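PDB 6SSH: GTPase activator-like protein from Chaetomium thermophilum, which probably stimulates GTP hydrolysis by a small GTPase, this chain being the Rap/Ran-GAP-type GAP domain of a longer TSC2-like protein. Local coordinates for residues Ile8-Gly13 and Asp118-Gln123; Arg154-Gln159 and Lys181-Phe186; Val158-Gln163 and Arg188-Asn193. All blocks are in the same frame, centred on the assembly; numbering follows the deposited sequence.

Contact 1: residues Ile8-Gly13 and Asp118-Gln123. With EDO (1,2-ethanediol), chain D; EDO (1,2-ethanediol), chain G.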
loop_
_atom_site.group_PDB
_atom_site.type_symbol
_atom_site.label_atom_id
_atom_site.label_comp_id
_atom_site.label_asym_id
_atom_site.label_seq_id
_atom_site.Cartn_x
_atom_site.Cartn_y
_atom_site.Cartn_z
ATOM N N ILE A 8 -0.360 3.247 0.667
ATOM C CA ILE A 8 -0.475 4.711 0.649
ATOM C C ILE A 8 -1.872 5.178 0.983
ATOM O O ILE A 8 -2.818 4.828 0.240
ATOM C CB ILE A 8 -0.124 5.273 -0.730
ATOM C CG1 ILE A 8 1.254 4.775 -1.217
ATOM C CG2 ILE A 8 -0.165 6.801 -0.700
ATOM C CD1 ILE A 8 1.495 4.962 -2.716
ATOM N N TYR A 9 -2.074 5.927 2.048
ATOM C CA TYR A 9 -3.364 6.495 2.431
ATOM C C TYR A 9 -3.552 7.864 1.818
ATOM O O TYR A 9 -2.689 8.747 1.987
ATOM C CB TYR A 9 -3.458 6.630 3.967
ATOM C CG TYR A 9 -4.794 7.174 4.405
ATOM C CD1 TYR A 9 -5.920 6.355 4.454
ATOM C CD2 TYR A 9 -4.982 8.504 4.724
ATOM C CE1 TYR A 9 -7.150 6.848 4.810
ATOM C CE2 TYR A 9 -6.218 9.011 5.089
ATOM C CZ TYR A 9 -7.331 8.190 5.130
ATOM O OH TYR A 9 -8.532 8.726 5.489
ATOM N N ILE A 10 -4.671 8.040 1.120
ATOM C CA ILE A 10 -5.066 9.329 0.548
ATOM C C ILE A 10 -6.223 9.914 1.342
ATOM O O ILE A 10 -7.276 9.276 1.438
ATOM C CB ILE A 10 -5.430 9.235 -0.928
ATOM C CG1 ILE A 10 -4.354 8.494 -1.715
ATOM C CG2 ILE A 10 -5.701 10.627 -1.442
ATOM C CD1 ILE A 10 -4.648 8.377 -3.199
ATOM N N LYS A 11 -6.028 11.088 1.931
ATOM C CA LYS A 11 -7.021 11.743 2.769
ATOM C C LYS A 11 -8.028 12.501 1.907
ATOM O O LYS A 11 -7.726 12.905 0.793
ATOM C CB LYS A 11 -6.304 12.688 3.768
ATOM C CG LYS A 11 -7.142 13.259 4.893
ATOM C CD LYS A 11 -6.250 14.067 5.903
ATOM C CE LYS A 11 -5.167 14.900 5.224
ATOM N NZ LYS A 11 -4.760 16.089 6.049
ATOM N N GLU A 12 -9.193 12.779 2.480
ATOM C CA GLU A 12 -10.228 13.535 1.809
ATOM C C GLU A 12 -9.707 14.805 1.142
ATOM O O GLU A 12 -8.994 15.590 1.791
ATOM C CB GLU A 12 -11.296 13.923 2.828
ATOM C CG GLU A 12 -12.497 14.643 2.199
ATOM C CD GLU A 12 -13.693 14.687 3.130
ATOM O OE1 GLU A 12 -13.604 15.376 4.166
ATOM O OE2 GLU A 12 -14.712 14.035 2.810
ATOM N N GLY A 13 -10.016 15.002 -0.142
ATOM C CA GLY A 13 -9.628 16.201 -0.843
ATOM C C GLY A 13 -8.268 16.190 -1.518
ATOM O O GLY A 13 -7.978 17.065 -2.304
ATOM N N ASP A 118 -1.659 8.558 -12.653
ATOM C CA ASP A 118 -0.417 9.297 -12.688
ATOM C C ASP A 118 -0.127 10.079 -11.392
ATOM O O ASP A 118 0.736 10.944 -11.365
ATOM C CB ASP A 118 -0.374 10.231 -13.910
ATOM C CG ASP A 118 -1.416 11.310 -13.859
ATOM O OD1 ASP A 118 -2.307 11.274 -12.996
ATOM O OD2 ASP A 118 -1.371 12.214 -14.723
ATOM N N THR A 119 -0.838 9.710 -10.311
ATOM C CA THR A 119 -0.675 10.389 -9.008
ATOM C C THR A 119 0.729 10.329 -8.455
ATOM O O THR A 119 1.161 11.298 -7.835
ATOM C CB THR A 119 -1.690 9.892 -7.972
ATOM O OG1 THR A 119 -3.005 10.121 -8.468
ATOM C CG2 THR A 119 -1.548 10.639 -6.646
ATOM N N PHE A 120 1.470 9.232 -8.688
ATOM C CA PHE A 120 2.748 9.016 -8.042
ATOM C C PHE A 120 3.754 8.663 -9.135
ATOM O O PHE A 120 4.159 7.499 -9.297
ATOM C CB PHE A 120 2.672 7.840 -7.048
ATOM C CG PHE A 120 1.594 7.969 -6.025
ATOM C CD1 PHE A 120 1.704 8.885 -4.960
ATOM C CD2 PHE A 120 0.506 7.165 -6.055
ATOM C CE1 PHE A 120 0.669 8.949 -4.021
ATOM C CE2 PHE A 120 -0.502 7.224 -5.118
ATOM C CZ PHE A 120 -0.423 8.140 -4.127
ATOM N N PRO A 121 4.154 9.644 -9.930
ATOM C CA PRO A 121 4.948 9.332 -11.122
ATOM C C PRO A 121 6.230 8.542 -10.834
ATOM O O PRO A 121 7.051 8.853 -10.003
ATOM C CB PRO A 121 5.254 10.716 -11.746
ATOM C CG PRO A 121 4.825 11.724 -10.740
ATOM C CD PRO A 121 3.880 11.083 -9.765
ATOM N N SER A 122 6.354 7.436 -11.552
ATOM C CA SER A 122 7.499 6.587 -11.449
ATOM C C SER A 122 7.428 5.632 -12.597
ATOM O O SER A 122 6.376 4.984 -12.792
ATOM C CB SER A 122 7.500 5.744 -10.182
ATOM O OG SER A 122 8.614 4.867 -10.269
ATOM N N GLN A 123 8.564 5.449 -13.217
ATOM C CA GLN A 123 8.675 4.433 -14.249
ATOM C C GLN A 123 8.700 3.012 -13.707
ATOM O O GLN A 123 8.771 2.077 -14.501
ATOM C CB GLN A 123 9.944 4.636 -15.072
ATOM C CG GLN A 123 11.227 4.471 -14.342
ATOM C CD GLN A 123 12.384 5.032 -15.155
ATOM O OE1 GLN A 123 12.309 5.111 -16.386
ATOM N NE2 GLN A 123 13.445 5.454 -14.472
HETATM C C1 EDO D . -7.069 11.288 -5.873
HETATM O O1 EDO D . -7.438 12.660 -5.884
HETATM C C2 EDO D . -5.635 11.241 -6.327
HETATM O O2 EDO D . -5.480 10.248 -7.314
HETATM C C1 EDO G . -4.908 19.489 -3.219
HETATM O O1 EDO G . -6.331 19.628 -3.036
HETATM C C2 EDO G . -4.150 20.796 -3.493
HETATM O O2 EDO G . -3.871 21.543 -2.297
#

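Contact 2: residues Arg154-Gln159 and Lys181-Phe186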
loop_
_atom_site.group_PDB
_atom_site.type_symbol
_atom_site.label_atom_id
_atom_site.label_comp_id
_atom_site.label_asym_id
_atom_site.label_seq_id
_atom_site.Cartn_x
_atom_site.Cartn_y
_atom_site.Cartn_z
ATOM N N ARG A 154 -19.697 -3.994 6.391
ATOM C CA ARG A 154 -19.182 -2.776 5.773
ATOM C C ARG A 154 -18.228 -3.135 4.670
ATOM O O ARG A 154 -17.448 -4.049 4.832
ATOM C CB ARG A 154 -18.568 -1.900 6.842
ATOM C CG ARG A 154 -19.677 -1.580 7.857
ATOM C CD ARG A 154 -19.393 -0.367 8.672
ATOM N NE ARG A 154 -18.226 -0.618 9.473
ATOM C CZ ARG A 154 -17.086 0.056 9.388
ATOM N NH1 ARG A 154 -16.975 1.113 8.596
ATOM N NH2 ARG A 154 -16.096 -0.292 10.182
ATOM N N PHE A 155 -18.229 -2.376 3.571
ATOM C CA PHE A 155 -17.593 -2.797 2.341
ATOM C C PHE A 155 -16.737 -1.731 1.723
ATOM O O PHE A 155 -16.928 -0.512 2.014
ATOM C CB PHE A 155 -18.647 -3.280 1.338
ATOM C CG PHE A 155 -19.434 -4.468 1.827
ATOM C CD1 PHE A 155 -20.508 -4.315 2.687
ATOM C CD2 PHE A 155 -19.061 -5.751 1.416
ATOM C CE1 PHE A 155 -21.195 -5.420 3.190
ATOM C CE2 PHE A 155 -19.750 -6.865 1.903
ATOM C CZ PHE A 155 -20.803 -6.694 2.784
ATOM N N VAL A 156 -15.825 -2.177 0.867
ATOM C CA VAL A 156 -15.032 -1.286 0.013
ATOM C C VAL A 156 -15.097 -1.826 -1.417
ATOM O O VAL A 156 -15.456 -2.975 -1.664
ATOM C CB VAL A 156 -13.565 -1.201 0.448
ATOM C CG1 VAL A 156 -13.460 -0.706 1.899
ATOM C CG2 VAL A 156 -12.882 -2.525 0.307
ATOM N N MET A 157 -14.765 -0.983 -2.376
ATOM C CA MET A 157 -14.479 -1.352 -3.725
ATOM C C MET A 157 -13.017 -1.558 -3.905
ATOM O O MET A 157 -12.223 -0.769 -3.373
ATOM C CB MET A 157 -14.995 -0.298 -4.684
ATOM C CG MET A 157 -16.501 -0.043 -4.555
ATOM S SD MET A 157 -17.590 -1.499 -4.637
ATOM C CE MET A 157 -17.086 -2.080 -6.229
ATOM N N VAL A 158 -12.624 -2.598 -4.615
ATOM C CA VAL A 158 -11.225 -2.878 -4.911
ATOM C C VAL A 158 -11.063 -2.940 -6.406
ATOM O O VAL A 158 -11.831 -3.668 -7.066
ATOM C CB VAL A 158 -10.713 -4.224 -4.293
ATOM C CG1 VAL A 158 -9.255 -4.416 -4.667
ATOM C CG2 VAL A 158 -10.894 -4.231 -2.805
ATOM N N GLN A 159 -10.160 -2.158 -6.968
ATOM C CA GLN A 159 -9.901 -2.081 -8.399
ATOM C C GLN A 159 -8.413 -2.140 -8.663
ATOM O O GLN A 159 -7.600 -1.496 -7.952
ATOM C CB GLN A 159 -10.458 -0.781 -8.951
ATOM C CG GLN A 159 -10.258 -0.558 -10.455
ATOM C CD GLN A 159 -10.970 0.713 -10.977
ATOM O OE1 GLN A 159 -11.750 1.348 -10.269
ATOM N NE2 GLN A 159 -10.675 1.085 -12.217
ATOM N N LYS A 181 -13.842 -7.416 6.548
ATOM C CA LYS A 181 -13.268 -8.669 7.072
ATOM C C LYS A 181 -12.452 -9.423 6.048
ATOM O O LYS A 181 -11.393 -9.948 6.368
ATOM C CB LYS A 181 -14.386 -9.560 7.606
ATOM C CG LYS A 181 -13.897 -10.814 8.356
ATOM C CD LYS A 181 -15.072 -11.668 8.828
ATOM C CE LYS A 181 -14.594 -12.841 9.694
ATOM N NZ LYS A 181 -13.737 -12.400 10.838
ATOM N N ALA A 182 -12.915 -9.499 4.817
ATOM C CA ALA A 182 -12.229 -10.224 3.763
ATOM C C ALA A 182 -11.096 -9.465 3.132
ATOM O O ALA A 182 -10.244 -10.037 2.429
ATOM C CB ALA A 182 -13.209 -10.601 2.693
ATOM N N LEU A 183 -11.068 -8.173 3.382
ATOM C CA LEU A 183 -10.188 -7.273 2.641
ATOM C C LEU A 183 -8.684 -7.549 2.752
ATOM O O LEU A 183 -8.013 -7.574 1.737
ATOM C CB LEU A 183 -10.552 -5.831 2.986
ATOM C CG LEU A 183 -9.760 -4.807 2.176
ATOM C CD1 LEU A 183 -10.132 -4.897 0.664
ATOM C CD2 LEU A 183 -10.041 -3.399 2.767
ATOM N N PRO A 184 -8.158 -7.733 3.972
ATOM C CA PRO A 184 -6.697 -7.864 3.982
ATOM C C PRO A 184 -6.201 -9.118 3.253
ATOM O O PRO A 184 -5.193 -9.043 2.534
ATOM C CB PRO A 184 -6.368 -7.999 5.475
ATOM C CG PRO A 184 -7.568 -7.571 6.227
ATOM C CD PRO A 184 -8.753 -7.609 5.310
ATOM N N SER A 185 -6.842 -10.255 3.405
ATOM C CA SER A 185 -6.389 -11.437 2.683
ATOM C C SER A 185 -6.560 -11.277 1.179
ATOM O O SER A 185 -5.719 -11.759 0.394
ATOM C CB SER A 185 -7.051 -12.704 3.212
ATOM O OG SER A 185 -8.433 -12.679 3.008
ATOM N N PHE A 186 -7.663 -10.656 0.737
ATOM C CA PHE A 186 -7.915 -10.463 -0.664
ATOM C C PHE A 186 -6.853 -9.550 -1.301
ATOM O O PHE A 186 -6.264 -9.879 -2.338
ATOM C CB PHE A 186 -9.317 -9.881 -0.863
ATOM C CG PHE A 186 -9.719 -9.714 -2.288
ATOM C CD1 PHE A 186 -10.070 -10.790 -3.058
ATOM C CD2 PHE A 186 -9.832 -8.471 -2.851
ATOM C CE1 PHE A 186 -10.484 -10.636 -4.380
ATOM C CE2 PHE A 186 -10.229 -8.319 -4.171
ATOM C CZ PHE A 186 -10.544 -9.403 -4.915
#

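Contact 3: residues Val158-Gln163 and Arg188-Asn193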
loop_
_atom_site.group_PDB
_atom_site.type_symbol
_atom_site.label_atom_id
_atom_site.label_comp_id
_atom_site.label_asym_id
_atom_site.label_seq_id
_atom_site.Cartn_x
_atom_site.Cartn_y
_atom_site.Cartn_z
ATOM N N VAL A 158 -12.624 -2.598 -4.615
ATOM C CA VAL A 158 -11.225 -2.878 -4.911
ATOM C C VAL A 158 -11.063 -2.940 -6.406
ATOM O O VAL A 158 -11.831 -3.668 -7.066
ATOM C CB VAL A 158 -10.713 -4.224 -4.293
ATOM C CG1 VAL A 158 -9.255 -4.416 -4.667
ATOM C CG2 VAL A 158 -10.894 -4.231 -2.805
ATOM N N GLN A 159 -10.160 -2.158 -6.968
ATOM C CA GLN A 159 -9.901 -2.081 -8.399
ATOM C C GLN A 159 -8.413 -2.140 -8.663
ATOM O O GLN A 159 -7.600 -1.496 -7.952
ATOM C CB GLN A 159 -10.458 -0.781 -8.951
ATOM C CG GLN A 159 -10.258 -0.558 -10.455
ATOM C CD GLN A 159 -10.970 0.713 -10.977
ATOM O OE1 GLN A 159 -11.750 1.348 -10.269
ATOM N NE2 GLN A 159 -10.675 1.085 -12.217
ATOM N N VAL A 160 -7.989 -2.896 -9.640
ATOM C CA VAL A 160 -6.584 -2.948 -10.000
ATOM C C VAL A 160 -6.413 -2.032 -11.192
ATOM O O VAL A 160 -7.208 -2.098 -12.188
ATOM C CB VAL A 160 -6.116 -4.375 -10.275
ATOM C CG1 VAL A 160 -4.657 -4.446 -10.778
ATOM C CG2 VAL A 160 -6.317 -5.235 -9.102
ATOM N N MET A 161 -5.400 -1.168 -11.145
ATOM C CA MET A 161 -5.065 -0.257 -12.236
ATOM C C MET A 161 -3.637 -0.510 -12.610
ATOM O O MET A 161 -2.780 -0.483 -11.743
ATOM C CB MET A 161 -5.240 1.202 -11.847
ATOM C CG MET A 161 -6.655 1.568 -11.547
ATOM S SD MET A 161 -6.836 3.280 -11.093
ATOM C CE MET A 161 -6.008 4.164 -12.392
ATOM N N SER A 162 -3.342 -0.824 -13.853
ATOM C CA SER A 162 -1.966 -1.165 -14.225
ATOM C C SER A 162 -1.555 -0.524 -15.517
ATOM O O SER A 162 -2.404 -0.038 -16.308
ATOM C CB SER A 162 -1.796 -2.674 -14.337
ATOM O OG SER A 162 -2.641 -3.209 -15.356
ATOM N N GLN A 163 -0.248 -0.514 -15.768
ATOM C CA GLN A 163 0.255 0.011 -17.042
ATOM C C GLN A 163 -0.401 -0.673 -18.241
ATOM O O GLN A 163 -0.820 -1.829 -18.178
ATOM C CB GLN A 163 1.748 -0.252 -17.140
ATOM C CG GLN A 163 2.568 0.407 -16.110
ATOM C CD GLN A 163 2.701 1.840 -16.346
ATOM O OE1 GLN A 163 2.316 2.345 -17.395
ATOM N NE2 GLN A 163 3.294 2.537 -15.383
ATOM N N ARG A 188 -3.894 -8.842 -0.063
ATOM C CA ARG A 188 -2.561 -9.403 0.024
ATOM C C ARG A 188 -2.378 -10.401 -1.110
ATOM O O ARG A 188 -1.311 -10.408 -1.744
ATOM C CB ARG A 188 -2.355 -10.047 1.414
ATOM C CG ARG A 188 -0.937 -10.340 1.745
ATOM C CD ARG A 188 -0.790 -10.970 3.116
ATOM N NE ARG A 188 -1.850 -11.883 3.473
ATOM C CZ ARG A 188 -2.711 -11.732 4.471
ATOM N NH1 ARG A 188 -2.704 -10.693 5.333
ATOM N NH2 ARG A 188 -3.610 -12.647 4.570
ATOM N N LEU A 189 -3.366 -11.249 -1.438
ATOM C CA LEU A 189 -3.251 -12.145 -2.557
ATOM C C LEU A 189 -3.091 -11.389 -3.883
ATOM O O LEU A 189 -2.226 -11.729 -4.727
ATOM C CB LEU A 189 -4.461 -13.096 -2.597
ATOM C CG LEU A 189 -4.318 -14.154 -3.663
ATOM C CD1 LEU A 189 -3.067 -14.927 -3.426
ATOM C CD2 LEU A 189 -5.575 -15.068 -3.654
ATOM N N LEU A 190 -3.882 -10.336 -4.095
ATOM C CA LEU A 190 -3.697 -9.543 -5.309
ATOM C C LEU A 190 -2.285 -8.959 -5.358
ATOM O O LEU A 190 -1.685 -8.943 -6.439
ATOM C CB LEU A 190 -4.674 -8.353 -5.350
ATOM C CG LEU A 190 -6.151 -8.640 -5.510
ATOM C CD1 LEU A 190 -6.972 -7.345 -5.517
ATOM C CD2 LEU A 190 -6.384 -9.366 -6.796
ATOM N N ALA A 191 -1.782 -8.475 -4.238
ATOM C CA ALA A 191 -0.454 -7.846 -4.233
ATOM C C ALA A 191 0.610 -8.880 -4.518
ATOM O O ALA A 191 1.584 -8.609 -5.276
ATOM C CB ALA A 191 -0.218 -7.175 -2.905
ATOM N N LEU A 192 0.513 -10.078 -3.946
ATOM C CA LEU A 192 1.480 -11.120 -4.221
ATOM C C LEU A 192 1.475 -11.497 -5.698
ATOM O O LEU A 192 2.507 -11.609 -6.337
ATOM C CB LEU A 192 1.202 -12.339 -3.349
ATOM C CG LEU A 192 2.267 -13.436 -3.407
ATOM C CD1 LEU A 192 3.672 -12.890 -3.134
ATOM C CD2 LEU A 192 1.877 -14.504 -2.388
ATOM N N ASN A 193 0.304 -11.737 -6.277
ATOM C CA ASN A 193 0.212 -12.085 -7.662
ATOM C C ASN A 193 0.767 -10.947 -8.528
ATOM O O ASN A 193 1.520 -11.169 -9.459
ATOM C CB ASN A 193 -1.246 -12.396 -8.009
ATOM C CG ASN A 193 -1.722 -13.733 -7.355
ATOM O OD1 ASN A 193 -0.911 -14.543 -6.938
ATOM N ND2 ASN A 193 -3.005 -13.906 -7.219
#

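Contact 1: residues Ile8-Gly13 and Asp118-Gln123
The Phe120 ring has a methyl group on each face: Ile8 CD1 lies over one, offset toward the rim, and CG2 of its own neighbour Thr119 over the other. This is plain hydrophobic packing of the mixed sheet of the GAP domain, where strand 2-10 meets the loop that links strands 104-109 and 127-134. The Ile8 contact qualifies as CH-pi, since CD1 lies 4.0 Å from the centroid of the Phe120 ring and 15° off its normal. On the opposite face, Thr119 CG2 sits 3.7 Å above the ring plane, over its centre. Ile8 also uses its second branch: CG2, anti to the backbone N, comes within 3.7 Å of Phe120 CZ. Ile10, two residues along the strand, adds a looser and oblique approach, its CD1 at 4.3 Å from Phe120 CZ. No hydrogen bond joins the segments, and the nearest CA atoms, those of Ile8 and Phe120, are 10.2 Å apart, so side chains alone bridge the gap. Ile20 of helix 17-21 touches both Ile8 and Thr119. Thr119 OG1 accepts a hydrogen bond from O2 of a 1,2-ethanediol molecule (chain D), probably from the crystallisation liquor, at 2.7 Å.

Contact 2: residues Arg154-Gln159 and Lys181-Phe186
Val156 and Val158 of strand 155-162 meet Leu183 and Phe186 near the N-terminal end of helix 183-201, so the contact is a helix packed on a face of the mixed beta-sheet of the GAP domain. Aliphatic packing comes first. Val156 and Val158, alternate residues of the strand, both point toward the helix, and one Leu183 methyl rests against both. This methyl, CD1, lies 3.6 Å from Val156 CG2 and also 3.6 Å from Val158 CG2, while the other branch of Leu183, CD2, is 3.9 Å from Val156 CG2. The Val156 and Leu183 side chains lie roughly perpendicular. The Val156 methyl that touches, CG2, sits between its backbone N and carbonyl carbon (chi1 -58°). Polar bonding across the segments is absent; within 181-186, Phe186 N donates to Ala182 O at 3.1 Å. Around these side chains, Ile131 of strand 127-134 touches both Val156 and Leu183, and Phe33 of helix 28-37 also reaches Leu183. The aromatic contact is looser: Val158 and Phe186 pass alongside, pointing opposite ways, and Val158 presents CG1 to the ring edge, near its plane, at 4.1 Å from Phe186 CE2.

Contact 3: residues Val158-Gln163 and Arg188-Asn193
The nearest CA atoms are those of Val160 and Leu190, 8.6 Å apart, a spacing that leaves side chains to join strand 155-162 to helix 183-201 without any hydrogen bond between the segments. The helical backbone is held internally, with Leu192 N donating to Arg188 O at 2.9 Å. From this helix a single side chain, Leu190, does the touching, and it does so through one branch. Its CD1 lies 3.8 Å from Val158 CG1 and 4.2 Å from Val160 CG2, so one methyl serves two valines on the same face of the strand. The torsions explain the reach: CG is anti to the carbonyl carbon (chi1 -68°) and CD1 continues from it in an extended line (chi2 179°), carrying that methyl toward the sheet. The Leu190 and Val158 side chains run antiparallel, flank to flank, making a sideswipe of methyl groups and not a head-on meeting. Ile129 of the neighbouring strand 127-134 touches both Leu190 and Val158, and Ile169 in a loop adds to the surroundings of Leu190. Only 95 Å² is buried between the two segments, and Val160 and Leu190 remain partly exposed. With nothing but aliphatic methyls meeting here, the contact supplies van der Waals and hydrophobic attachment without the directional constraint of a polar bond, consistent with ordinary helix-on-sheet packing.

Overall arrangement
From the N terminus, contact 1 closes the longest loop, with 104 residues between its segments, joining strand 2-10 to the 118-123 loop between strands 104-109 and 127-134. The chain then passes through strand 127-134 before contacts 2 and 3 open on strand 155-162, with Val158 and Gln159 in common. After strand 176-179, both close by laying helix 183-201 on strand 155-162. Their loops cross without nesting: 154-159 begins before 158-163 and 181-186 comes before 188-193; the centres of contacts 2 and 3 are about 12 Å apart. Contact 1 finishes before either begins; its centre is about 16 Å from that of contact 3, and strands 2-10 and 155-162 belong to one sheet.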